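Local structure of flavin-containing monooxygenase (Allium sativum, 6WPU) at residues V97-D102 against V342-E348; S333-P338 against Q350-I354; I194-K200 against V287-M291. The protein probably uses its FAD cofactor to add an oxygen atom to the sulfur of S-allyl-L-cysteine, as a flavin-dependent S-monooxygenase of garlic. All blocks are in the same frame, centred on the assembly; numbering follows the deposited sequence.

In the fold
Contacts 1 and 2 are buried and share helix 343-358: its first turns meet 97-102 beside the flavin in contact 1, and its next turns meet the end of strand 332-334 in contact 2. Their centres are 12 Å apart, and they touch where C347 packs on V335 and G336. Contact 3 lies on the opposite side of the chain's centre, with its own centre about 40 Å from each of the others, and is only partly buried. The chemistry follows the place: a carboxylate, offset phenylalanine rings joined by a CH-pi contact and ligand-bound water in contact 1, a glutamine amide gripping a glycine turn in contact 2, and parallel-strand backbone bonds beside a tryptophan in contact 3.

Contact 1: residues V97-D102 against V342-E348; sequences VMGFLD and VPFPLCE. With FAD (flavin-adenine dinucleotide), chain B.
The direct polar contact centres on E348, whose OE1 receives the backbone N-H of L101 on its syn lone pair; L101 N to E348 OE1 measures a short 2.5 Å with a nearly straight 169° at the hydrogen. The glutamate reaches there by an extended chain, CG anti to the backbone N (chi1 -177°). E348 OE2 also lies 3.2 Å from D102 OD1, a pair of acceptors; R39 forms salt bridges to both carboxylates, which probably offsets their repulsion. Among the aromatics, the F100 and F344 rings are tilted by only 19° but slid apart, their centroids 5.2 Å distant. It is F344 CB that lies over the F100 face, 3.9 Å from the ring centroid, a CH-pi contact, while E348 OE1 sits at the ring edge. V342 occupies the N-cap position of helix 343-358; P343 and F344 at its start, together with M98 from the other segment, belong to the FAD pocket. One water accepts from F344 N and donates to M98 O and, at 2.8 Å, to FAD O2. FAD N3 makes a weak bond to M98 SD, 3.4 Å long. Apolar packing adds V97 CG1 on V342 CG1 (3.7 Å) and L101 CD2 on P345 CB (3.7 Å).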
loop_
_atom_site.group_PDB
_atom_site.type_symbol
_atom_site.label_atom_id
_atom_site.label_comp_id
_atom_site.label_asym_id
_atom_site.label_seq_id
_atom_site.Cartn_x
_atom_site.Cartn_y
_atom_site.Cartn_z
ATOM N N VAL A 97 10.476 -3.211 12.341
ATOM C CA VAL A 97 10.618 -2.222 11.273
ATOM C C VAL A 97 9.291 -1.532 10.983
ATOM O O VAL A 97 9.266 -0.342 10.648
ATOM C CB VAL A 97 11.202 -2.911 10.019
ATOM C CG1 VAL A 97 10.744 -2.241 8.724
ATOM C CG2 VAL A 97 12.693 -2.928 10.087
ATOM N N MET A 98 8.173 -2.248 11.133
ATOM C CA MET A 98 6.874 -1.775 10.663
ATOM C C MET A 98 6.206 -0.742 11.563
ATOM O O MET A 98 5.337 -0.006 11.084
ATOM C CB MET A 98 5.911 -2.947 10.526
ATOM C CG MET A 98 6.170 -3.841 9.356
ATOM S SD MET A 98 5.013 -5.220 9.391
ATOM C CE MET A 98 3.417 -4.413 9.349
ATOM N N GLY A 99 6.544 -0.693 12.848
ATOM C CA GLY A 99 5.756 0.094 13.783
ATOM C C GLY A 99 5.915 1.596 13.604
ATOM O O GLY A 99 6.946 2.098 13.166
ATOM N N PHE A 100 4.856 2.326 13.948
ATOM C CA PHE A 100 4.964 3.772 14.108
ATOM C C PHE A 100 6.136 4.142 15.017
ATOM O O PHE A 100 6.490 3.414 15.951
ATOM C CB PHE A 100 3.661 4.336 14.665
ATOM C CG PHE A 100 2.500 4.219 13.707
ATOM C CD1 PHE A 100 2.475 4.969 12.550
ATOM C CD2 PHE A 100 1.437 3.371 13.978
ATOM C CE1 PHE A 100 1.423 4.873 11.674
ATOM C CE2 PHE A 100 0.376 3.267 13.114
ATOM C CZ PHE A 100 0.362 4.014 11.947
ATOM N N LEU A 101 6.742 5.294 14.725
ATOM C CA LEU A 101 7.991 5.684 15.375
ATOM C C LEU A 101 7.848 5.830 16.888
ATOM O O LEU A 101 8.824 5.637 17.624
ATOM C CB LEU A 101 8.496 6.994 14.763
ATOM C CG LEU A 101 8.828 6.871 13.274
ATOM C CD1 LEU A 101 9.180 8.214 12.682
ATOM C CD2 LEU A 101 9.955 5.858 13.064
ATOM N N ASP A 102 6.670 6.194 17.382
ATOM C CA ASP A 102 6.507 6.349 18.825
ATOM C C ASP A 102 5.575 5.291 19.404
ATOM O O ASP A 102 5.003 5.486 20.477
ATOM C CB ASP A 102 6.014 7.758 19.165
ATOM C CG ASP A 102 4.606 8.019 18.656
ATOM O OD1 ASP A 102 4.075 7.187 17.877
ATOM O OD2 ASP A 102 4.020 9.047 19.049
ATOM N N VAL A 342 8.334 1.135 3.739
ATOM C CA VAL A 342 7.798 0.806 5.058
ATOM C C VAL A 342 6.713 1.831 5.373
ATOM O O VAL A 342 7.031 2.983 5.692
ATOM C CB VAL A 342 8.907 0.807 6.121
ATOM C CG1 VAL A 342 8.356 0.348 7.458
ATOM C CG2 VAL A 342 10.061 -0.080 5.664
ATOM N N PRO A 343 5.428 1.465 5.310
ATOM C CA PRO A 343 4.372 2.488 5.253
ATOM C C PRO A 343 4.042 3.225 6.548
ATOM O O PRO A 343 3.767 4.425 6.473
ATOM C CB PRO A 343 3.150 1.701 4.762
ATOM C CG PRO A 343 3.427 0.286 5.138
ATOM C CD PRO A 343 4.914 0.111 5.042
ATOM N N PHE A 344 4.020 2.554 7.709
ATOM C CA PHE A 344 3.491 3.205 8.910
ATOM C C PHE A 344 4.337 4.407 9.318
ATOM O O PHE A 344 3.771 5.502 9.478
ATOM C CB PHE A 344 3.340 2.210 10.078
ATOM C CG PHE A 344 2.340 1.080 9.844
ATOM C CD1 PHE A 344 1.518 1.054 8.730
ATOM C CD2 PHE A 344 2.242 0.038 10.759
ATOM C CE1 PHE A 344 0.607 0.012 8.519
ATOM C CE2 PHE A 344 1.343 -1.020 10.561
ATOM C CZ PHE A 344 0.514 -1.029 9.434
ATOM N N PRO A 345 5.668 4.302 9.473
ATOM C CA PRO A 345 6.439 5.505 9.826
ATOM C C PRO A 345 6.439 6.560 8.730
ATOM O O PRO A 345 6.465 7.756 9.045
ATOM C CB PRO A 345 7.854 4.967 10.106
ATOM C CG PRO A 345 7.921 3.658 9.428
ATOM C CD PRO A 345 6.529 3.103 9.400
ATOM N N LEU A 346 6.405 6.162 7.451
ATOM C CA LEU A 346 6.341 7.151 6.375
ATOM C C LEU A 346 5.059 7.990 6.461
ATOM O O LEU A 346 5.101 9.221 6.346
ATOM C CB LEU A 346 6.451 6.454 5.015
ATOM C CG LEU A 346 6.458 7.418 3.823
ATOM C CD1 LEU A 346 7.460 6.985 2.759
ATOM C CD2 LEU A 346 5.049 7.582 3.219
ATOM N N CYS A 347 3.901 7.337 6.632
ATOM C CA CYS A 347 2.645 8.071 6.757
ATOM C C CYS A 347 2.643 8.938 8.012
ATOM O O CYS A 347 2.100 10.048 8.011
ATOM C CB CYS A 347 1.457 7.102 6.777
ATOM S SG CYS A 347 1.173 6.191 5.205
ATOM N N GLU A 348 3.253 8.437 9.085
ATOM C CA GLU A 348 3.381 9.205 10.317
ATOM C C GLU A 348 4.112 10.514 10.058
ATOM O O GLU A 348 3.653 11.593 10.464
ATOM C CB GLU A 348 4.120 8.358 11.360
ATOM C CG GLU A 348 4.307 8.969 12.765
ATOM C CD GLU A 348 5.003 7.972 13.719
ATOM O OE1 GLU A 348 5.564 6.958 13.220
ATOM O OE2 GLU A 348 4.987 8.187 14.954
HETATM P PA FAD B . -5.669 1.184 3.311
HETATM O O1A FAD B . -5.237 0.088 4.287
HETATM O O2A FAD B . -6.185 0.848 2.004
HETATM O O5B FAD B . -6.798 2.031 3.858
HETATM C C5B FAD B . -7.584 2.993 3.165
HETATM C C4B FAD B . -8.934 3.216 3.881
HETATM O O4B FAD B . -9.715 4.235 3.321
HETATM C C3B FAD B . -9.786 1.976 3.922
HETATM O O3B FAD B . -10.204 1.702 5.219
HETATM C C2B FAD B . -10.959 2.298 3.065
HETATM O O2B FAD B . -12.122 1.666 3.464
HETATM C C1B FAD B . -11.041 3.786 3.242
HETATM N N9A FAD B . -11.675 4.475 2.141
HETATM C C8A FAD B . -11.375 4.300 0.795
HETATM N N7A FAD B . -12.155 5.094 0.051
HETATM C C5A FAD B . -13.020 5.810 0.882
HETATM C C6A FAD B . -14.030 6.747 0.671
HETATM N N6A FAD B . -14.377 7.190 -0.658
HETATM N N1A FAD B . -14.678 7.276 1.724
HETATM C C2A FAD B . -14.398 6.894 2.997
HETATM N N3A FAD B . -13.430 5.983 3.254
HETATM C C4A FAD B . -12.731 5.427 2.226
HETATM N N1 FAD B . 2.919 -2.956 4.816
HETATM C C2 FAD B . 3.695 -3.367 5.957
HETATM O O2 FAD B . 4.165 -2.446 6.827
HETATM N N3 FAD B . 4.059 -4.684 6.121
HETATM C C4 FAD B . 3.613 -5.644 5.237
HETATM O O4 FAD B . 3.942 -6.952 5.379
HETATM C C4X FAD B . 2.625 -5.308 4.194
HETATM N N5 FAD B . 2.001 -6.315 3.467
HETATM C C5X FAD B . 1.042 -5.973 2.519
HETATM C C6 FAD B . 0.422 -6.988 1.775
HETATM C C7 FAD B . -0.547 -6.645 0.839
HETATM C C7M FAD B . -1.197 -7.742 0.039
HETATM C C8 FAD B . -0.895 -5.312 0.633
HETATM C C8M FAD B . -1.925 -4.914 -0.375
HETATM C C9 FAD B . -0.275 -4.297 1.370
HETATM C C9A FAD B . 0.690 -4.626 2.311
HETATM N N10 FAD B . 1.314 -3.585 3.080
HETATM C C10 FAD B . 2.284 -3.917 4.036
HETATM C "C1'" FAD B . 0.979 -2.174 2.830
HETATM C "C2'" FAD B . -0.307 -1.602 3.389
HETATM O "O2'" FAD B . -0.997 -1.009 2.367
HETATM C "C3'" FAD B . 0.121 -0.524 4.359
HETATM O "O3'" FAD B . 0.622 -1.249 5.415
HETATM C "C4'" FAD B . -0.991 0.384 4.873
HETATM O "O4'" FAD B . -2.029 -0.425 5.287
HETATM C "C5'" FAD B . -1.490 1.468 3.913
HETATM O "O5'" FAD B . -2.700 1.856 4.497
HETATM P P FAD B . -3.726 2.974 4.040
HETATM O O1P FAD B . -4.444 3.644 5.272
HETATM O O2P FAD B . -2.902 3.891 3.051
HETATM O O3P FAD B . -4.618 2.181 2.907
HETATM O O HOH W 1 4.785 -0.213 8.325
#

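Contact 2: residues S333-P338 against Q350-I354; sequences SFVGIP and QSKWI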
loop_
_atom_site.group_PDB
_atom_site.type_symbol
_atom_site.label_atom_id
_atom_site.label_comp_id
_atom_site.label_asym_id
_atom_site.label_seq_id
_atom_site.Cartn_x
_atom_site.Cartn_y
_atom_site.Cartn_z
ATOM N N SER A 333 -4.029 17.549 0.483
ATOM C CA SER A 333 -2.813 16.756 0.599
ATOM C C SER A 333 -3.157 15.267 0.558
ATOM O O SER A 333 -4.313 14.865 0.757
ATOM C CB SER A 333 -2.061 17.096 1.884
ATOM O OG SER A 333 -2.860 16.791 3.012
ATOM N N PHE A 334 -2.130 14.453 0.301
ATOM C CA PHE A 334 -2.271 13.001 0.186
ATOM C C PHE A 334 -1.278 12.319 1.114
ATOM O O PHE A 334 -0.088 12.651 1.092
ATOM C CB PHE A 334 -2.025 12.520 -1.256
ATOM C CG PHE A 334 -3.035 13.017 -2.253
ATOM C CD1 PHE A 334 -2.969 14.317 -2.731
ATOM C CD2 PHE A 334 -4.039 12.179 -2.718
ATOM C CE1 PHE A 334 -3.900 14.786 -3.654
ATOM C CE2 PHE A 334 -4.975 12.633 -3.649
ATOM C CZ PHE A 334 -4.903 13.941 -4.113
ATOM N N VAL A 335 -1.752 11.351 1.906
ATOM C CA VAL A 335 -0.876 10.551 2.762
ATOM C C VAL A 335 -0.819 9.126 2.212
ATOM O O VAL A 335 -1.855 8.521 1.916
ATOM C CB VAL A 335 -1.337 10.563 4.232
ATOM C CG1 VAL A 335 -0.487 9.602 5.072
ATOM C CG2 VAL A 335 -1.201 11.959 4.817
ATOM N N GLY A 336 0.393 8.600 2.060
ATOM C CA GLY A 336 0.564 7.205 1.690
ATOM C C GLY A 336 0.624 6.919 0.202
ATOM O O GLY A 336 0.427 5.765 -0.194
ATOM N N ILE A 337 0.869 7.937 -0.631
ATOM C CA ILE A 337 1.071 7.701 -2.063
ATOM C C ILE A 337 2.287 6.818 -2.350
ATOM O O ILE A 337 2.176 5.909 -3.184
ATOM C CB ILE A 337 1.146 9.044 -2.817
ATOM C CG1 ILE A 337 -0.188 9.817 -2.746
ATOM C CG2 ILE A 337 1.574 8.825 -4.258
ATOM C CD1 ILE A 337 -1.340 9.119 -3.385
ATOM N N PRO A 338 3.462 7.043 -1.748
ATOM C CA PRO A 338 4.655 6.295 -2.178
ATOM C C PRO A 338 4.503 4.791 -1.995
ATOM O O PRO A 338 3.704 4.311 -1.192
ATOM C CB PRO A 338 5.766 6.855 -1.281
ATOM C CG PRO A 338 5.286 8.271 -0.940
ATOM C CD PRO A 338 3.806 8.101 -0.771
ATOM N N GLN A 350 4.735 11.988 7.082
ATOM C CA GLN A 350 3.986 12.816 6.144
ATOM C C GLN A 350 2.913 13.626 6.857
ATOM O O GLN A 350 2.736 14.817 6.589
ATOM C CB GLN A 350 3.342 11.958 5.064
ATOM C CG GLN A 350 4.296 11.417 4.031
ATOM C CD GLN A 350 3.551 10.705 2.927
ATOM O OE1 GLN A 350 2.534 10.062 3.179
ATOM N NE2 GLN A 350 4.041 10.824 1.695
ATOM N N SER A 351 2.161 12.989 7.742
ATOM C CA SER A 351 1.044 13.699 8.337
ATOM C C SER A 351 1.532 14.643 9.428
ATOM O O SER A 351 0.911 15.680 9.667
ATOM C CB SER A 351 0.015 12.697 8.861
ATOM O OG SER A 351 0.612 11.801 9.778
ATOM N N LYS A 352 2.667 14.317 10.051
ATOM C CA LYS A 352 3.324 15.251 10.956
ATOM C C LYS A 352 3.732 16.520 10.212
ATOM O O LYS A 352 3.564 17.635 10.717
ATOM C CB LYS A 352 4.538 14.567 11.595
ATOM C CG LYS A 352 5.025 15.166 12.902
ATOM C CD LYS A 352 6.242 14.394 13.432
ATOM C CE LYS A 352 5.884 12.974 13.878
ATOM N NZ LYS A 352 5.083 12.974 15.149
ATOM N N TRP A 353 4.241 16.363 8.992
ATOM C CA TRP A 353 4.599 17.504 8.159
ATOM C C TRP A 353 3.364 18.307 7.769
ATOM O O TRP A 353 3.342 19.543 7.897
ATOM C CB TRP A 353 5.330 16.995 6.919
ATOM C CG TRP A 353 5.848 18.041 5.992
ATOM C CD1 TRP A 353 6.486 19.209 6.330
ATOM C CD2 TRP A 353 5.787 18.013 4.564
ATOM N NE1 TRP A 353 6.815 19.913 5.194
ATOM C CE2 TRP A 353 6.405 19.195 4.095
ATOM C CE3 TRP A 353 5.263 17.104 3.631
ATOM C CZ2 TRP A 353 6.521 19.490 2.735
ATOM C CZ3 TRP A 353 5.383 17.397 2.282
ATOM C CH2 TRP A 353 6.011 18.582 1.847
ATOM N N ILE A 354 2.322 17.612 7.299
ATOM C CA ILE A 354 1.094 18.284 6.885
ATOM C C ILE A 354 0.520 19.102 8.040
ATOM O O ILE A 354 0.145 20.266 7.868
ATOM C CB ILE A 354 0.070 17.265 6.364
ATOM C CG1 ILE A 354 0.530 16.633 5.048
ATOM C CG2 ILE A 354 -1.312 17.925 6.181
ATOM C CD1 ILE A 354 -0.311 15.397 4.704
HETATM O O HOH W 2 1.565 10.777 -0.092
#
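V335 and Q350 mark the closer backbone approach, their CA atoms 6.3 Å apart, whereas S333 and I354 stand 7.6 Å apart by the same measure. Between them the extended end of strand 332-334 runs beside one face of helix 343-358, then turns at G336. That residue has a positive phi, at which any CB would press against the carbonyl O of V335. The turn directs the G336 amide at the helix, and Q350 takes it: G336 N to Q350 OE1 is 2.8 Å, with 157° at the hydrogen. The donor lies in the carbonyl plane, on a lone pair, at a C=O...N angle of 145°. Q350 gets there with CG anti to its own carbonyl carbon (chi1 -74°) and an extended chain beyond, running antiparallel alongside the V335 side chain. Its NE2 faces the P338 ring, 3.7 Å from P338 CD, and is hydrogen-bonded to Y401. A water stitches the turn, donating to F334 O at 2.8 Å and accepting from I337 N at 3.0 Å; Q350 NE2 adds a weak bond to it. One helical turn on, the contact becomes apolar. I354 CD1 meets V335 CG2 at 3.6 Å, crossing it obliquely, and also lies 3.4 Å from S333 OG. V335 also packs on A33 and T37 of helix 32-43, and S351 touches T37 and E40 of the same helix. Strand 332-334 is an outermost strand of the five-stranded parallel sheet, pairing with 175-178, and G336 lies near the FAD. A final strand passing by such a turn into a helix whose start meets the flavin is consistent with the Rossmann-like FAD-binding domain of flavin-containing monooxygenases.

Contact 3: residues I194-K200 against V287-M291; sequences IDVWPGK and VDVIM
W197 swings its indole toward I290 by setting CG anti to the backbone N (chi1 -179°), and I290 answers with CG1 anti to its carbonyl carbon (chi1 -63°), which lays the end of its chain over the indole. I290 CD1 stands 3.5 Å from the centroid of the six-membered ring and 3° off the normal, a CH-pi contact from almost straight above. I290 CG1 follows at 3.5 Å from W197 CH2, nearer the rim. The opposite face meets the backbone N of G199, and a CB on that glycine would run into W197 CH2 and D288 O. Flanking packing comes from V287 CG1, 3.9 Å from W197 CZ2, and from I194 CD1, 3.9 Å from I290 CD1. W197 NE1 bonds the backbone O of G275. An alanine in place of W197 is likely to open a gap between I290 and G199 and leave the G275 carbonyl without this donor. Beside the indole, K200 and V289 form a parallel beta bridge, joining strands 200-203 and 289-292 in the mixed sheet of what is probably the NADPH-binding domain, as in related flavin-containing monooxygenases. K200 uses both its polar backbone atoms, as parallel pairing requires: K200 N donates to D288 O at 2.9 Å, and K200 O accepts from I290 N at 2.8 Å. V289 CA adds a CA-H...O contact to K200 O at 3.3 Å. On the exposed side, a water accepts a long bond from K200 NZ and donates to D288 O, while D288 OD2 bonds V217 N of the neighbouring strand.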
loop_
_atom_site.group_PDB
_atom_site.type_symbol
_atom_site.label_atom_id
_atom_site.label_comp_id
_atom_site.label_asym_id
_atom_site.label_seq_id
_atom_site.Cartn_x
_atom_site.Cartn_y
_atom_site.Cartn_z
ATOM N N ILE A 194 -4.595 -14.082 -25.087
ATOM C CA ILE A 194 -5.490 -14.350 -23.969
ATOM C C ILE A 194 -6.954 -14.380 -24.403
ATOM O O ILE A 194 -7.776 -15.031 -23.752
ATOM C CB ILE A 194 -5.248 -13.324 -22.838
ATOM C CG1 ILE A 194 -5.868 -13.815 -21.530
ATOM C CG2 ILE A 194 -5.784 -11.948 -23.212
ATOM C CD1 ILE A 194 -5.214 -15.075 -20.983
ATOM N N ASP A 195 -7.295 -13.721 -25.512
ATOM C CA ASP A 195 -8.690 -13.640 -25.936
ATOM C C ASP A 195 -9.253 -14.978 -26.404
ATOM O O ASP A 195 -10.476 -15.130 -26.445
ATOM C CB ASP A 195 -8.847 -12.599 -27.044
ATOM C CG ASP A 195 -8.614 -11.182 -26.549
ATOM O OD1 ASP A 195 -8.924 -10.893 -25.363
ATOM O OD2 ASP A 195 -8.114 -10.357 -27.346
ATOM N N VAL A 196 -8.408 -15.943 -26.767
ATOM C CA VAL A 196 -8.873 -17.276 -27.136
ATOM C C VAL A 196 -8.592 -18.315 -26.058
ATOM O O VAL A 196 -8.906 -19.500 -26.257
ATOM C CB VAL A 196 -8.275 -17.735 -28.481
ATOM C CG1 VAL A 196 -8.640 -16.767 -29.597
ATOM C CG2 VAL A 196 -6.765 -17.911 -28.369
ATOM N N TRP A 197 -8.015 -17.923 -24.933
ATOM C CA TRP A 197 -7.673 -18.913 -23.923
ATOM C C TRP A 197 -8.910 -19.238 -23.089
ATOM O O TRP A 197 -9.563 -18.323 -22.596
ATOM C CB TRP A 197 -6.542 -18.395 -23.049
ATOM C CG TRP A 197 -6.095 -19.358 -22.000
ATOM C CD1 TRP A 197 -5.331 -20.488 -22.176
ATOM C CD2 TRP A 197 -6.396 -19.283 -20.609
ATOM N NE1 TRP A 197 -5.130 -21.111 -20.967
ATOM C CE2 TRP A 197 -5.780 -20.393 -19.989
ATOM C CE3 TRP A 197 -7.127 -18.380 -19.821
ATOM C CZ2 TRP A 197 -5.868 -20.624 -18.618
ATOM C CZ3 TRP A 197 -7.207 -18.601 -18.457
ATOM C CH2 TRP A 197 -6.583 -19.717 -17.868
ATOM N N PRO A 198 -9.271 -20.514 -22.933
ATOM C CA PRO A 198 -10.580 -20.864 -22.352
ATOM C C PRO A 198 -10.666 -20.988 -20.834
ATOM O O PRO A 198 -11.767 -21.223 -20.323
ATOM C CB PRO A 198 -10.867 -22.225 -23.007
ATOM C CG PRO A 198 -9.512 -22.831 -23.228
ATOM C CD PRO A 198 -8.616 -21.670 -23.584
ATOM N N GLY A 199 -9.582 -20.829 -20.092
ATOM C CA GLY A 199 -9.578 -21.137 -18.676
ATOM C C GLY A 199 -10.035 -19.991 -17.787
ATOM O O GLY A 199 -10.684 -19.038 -18.222
ATOM N N LYS A 200 -9.702 -20.111 -16.504
ATOM C CA LYS A 200 -10.106 -19.134 -15.499
ATOM C C LYS A 200 -9.045 -18.047 -15.366
ATOM O O LYS A 200 -7.863 -18.340 -15.160
ATOM C CB LYS A 200 -10.321 -19.800 -14.140
ATOM C CG LYS A 200 -11.449 -20.821 -14.071
ATOM C CD LYS A 200 -11.600 -21.336 -12.647
ATOM C CE LYS A 200 -12.555 -22.520 -12.577
ATOM N NZ LYS A 200 -11.901 -23.754 -13.116
ATOM N N VAL A 287 -3.167 -25.216 -18.700
ATOM C CA VAL A 287 -3.366 -24.373 -17.525
ATOM C C VAL A 287 -4.858 -24.220 -17.269
ATOM O O VAL A 287 -5.631 -23.969 -18.201
ATOM C CB VAL A 287 -2.693 -23.005 -17.707
ATOM C CG1 VAL A 287 -2.986 -22.087 -16.500
ATOM C CG2 VAL A 287 -1.207 -23.191 -17.928
ATOM N N ASP A 288 -5.253 -24.395 -16.010
ATOM C CA ASP A 288 -6.615 -24.173 -15.536
ATOM C C ASP A 288 -6.865 -22.729 -15.117
ATOM O O ASP A 288 -7.951 -22.196 -15.378
ATOM C CB ASP A 288 -6.907 -25.113 -14.356
ATOM C CG ASP A 288 -6.612 -26.580 -14.697
ATOM O OD1 ASP A 288 -7.324 -27.131 -15.570
ATOM O OD2 ASP A 288 -5.659 -27.164 -14.126
ATOM N N VAL A 289 -5.894 -22.090 -14.451
ATOM C CA VAL A 289 -6.071 -20.758 -13.863
ATOM C C VAL A 289 -4.857 -19.887 -14.181
ATOM O O VAL A 289 -3.710 -20.308 -13.979
ATOM C CB VAL A 289 -6.268 -20.810 -12.333
ATOM C CG1 VAL A 289 -6.555 -19.376 -11.780
ATOM C CG2 VAL A 289 -7.358 -21.767 -11.949
ATOM N N ILE A 290 -5.109 -18.667 -14.654
ATOM C CA ILE A 290 -4.089 -17.627 -14.758
ATOM C C ILE A 290 -4.455 -16.535 -13.768
ATOM O O ILE A 290 -5.569 -16.001 -13.812
ATOM C CB ILE A 290 -3.983 -17.053 -16.178
ATOM C CG1 ILE A 290 -3.543 -18.135 -17.170
ATOM C CG2 ILE A 290 -3.009 -15.885 -16.190
ATOM C CD1 ILE A 290 -3.548 -17.673 -18.595
ATOM N N MET A 291 -3.533 -16.208 -12.868
ATOM C CA MET A 291 -3.756 -15.161 -11.874
ATOM C C MET A 291 -2.800 -14.005 -12.156
ATOM O O MET A 291 -1.584 -14.212 -12.235
ATOM C CB MET A 291 -3.560 -15.691 -10.454
ATOM C CG MET A 291 -3.731 -14.583 -9.383
ATOM S SD MET A 291 -3.316 -15.094 -7.696
ATOM C CE MET A 291 -4.150 -16.681 -7.551
HETATM O O HOH W 3 -10.356 -23.605 -15.985
#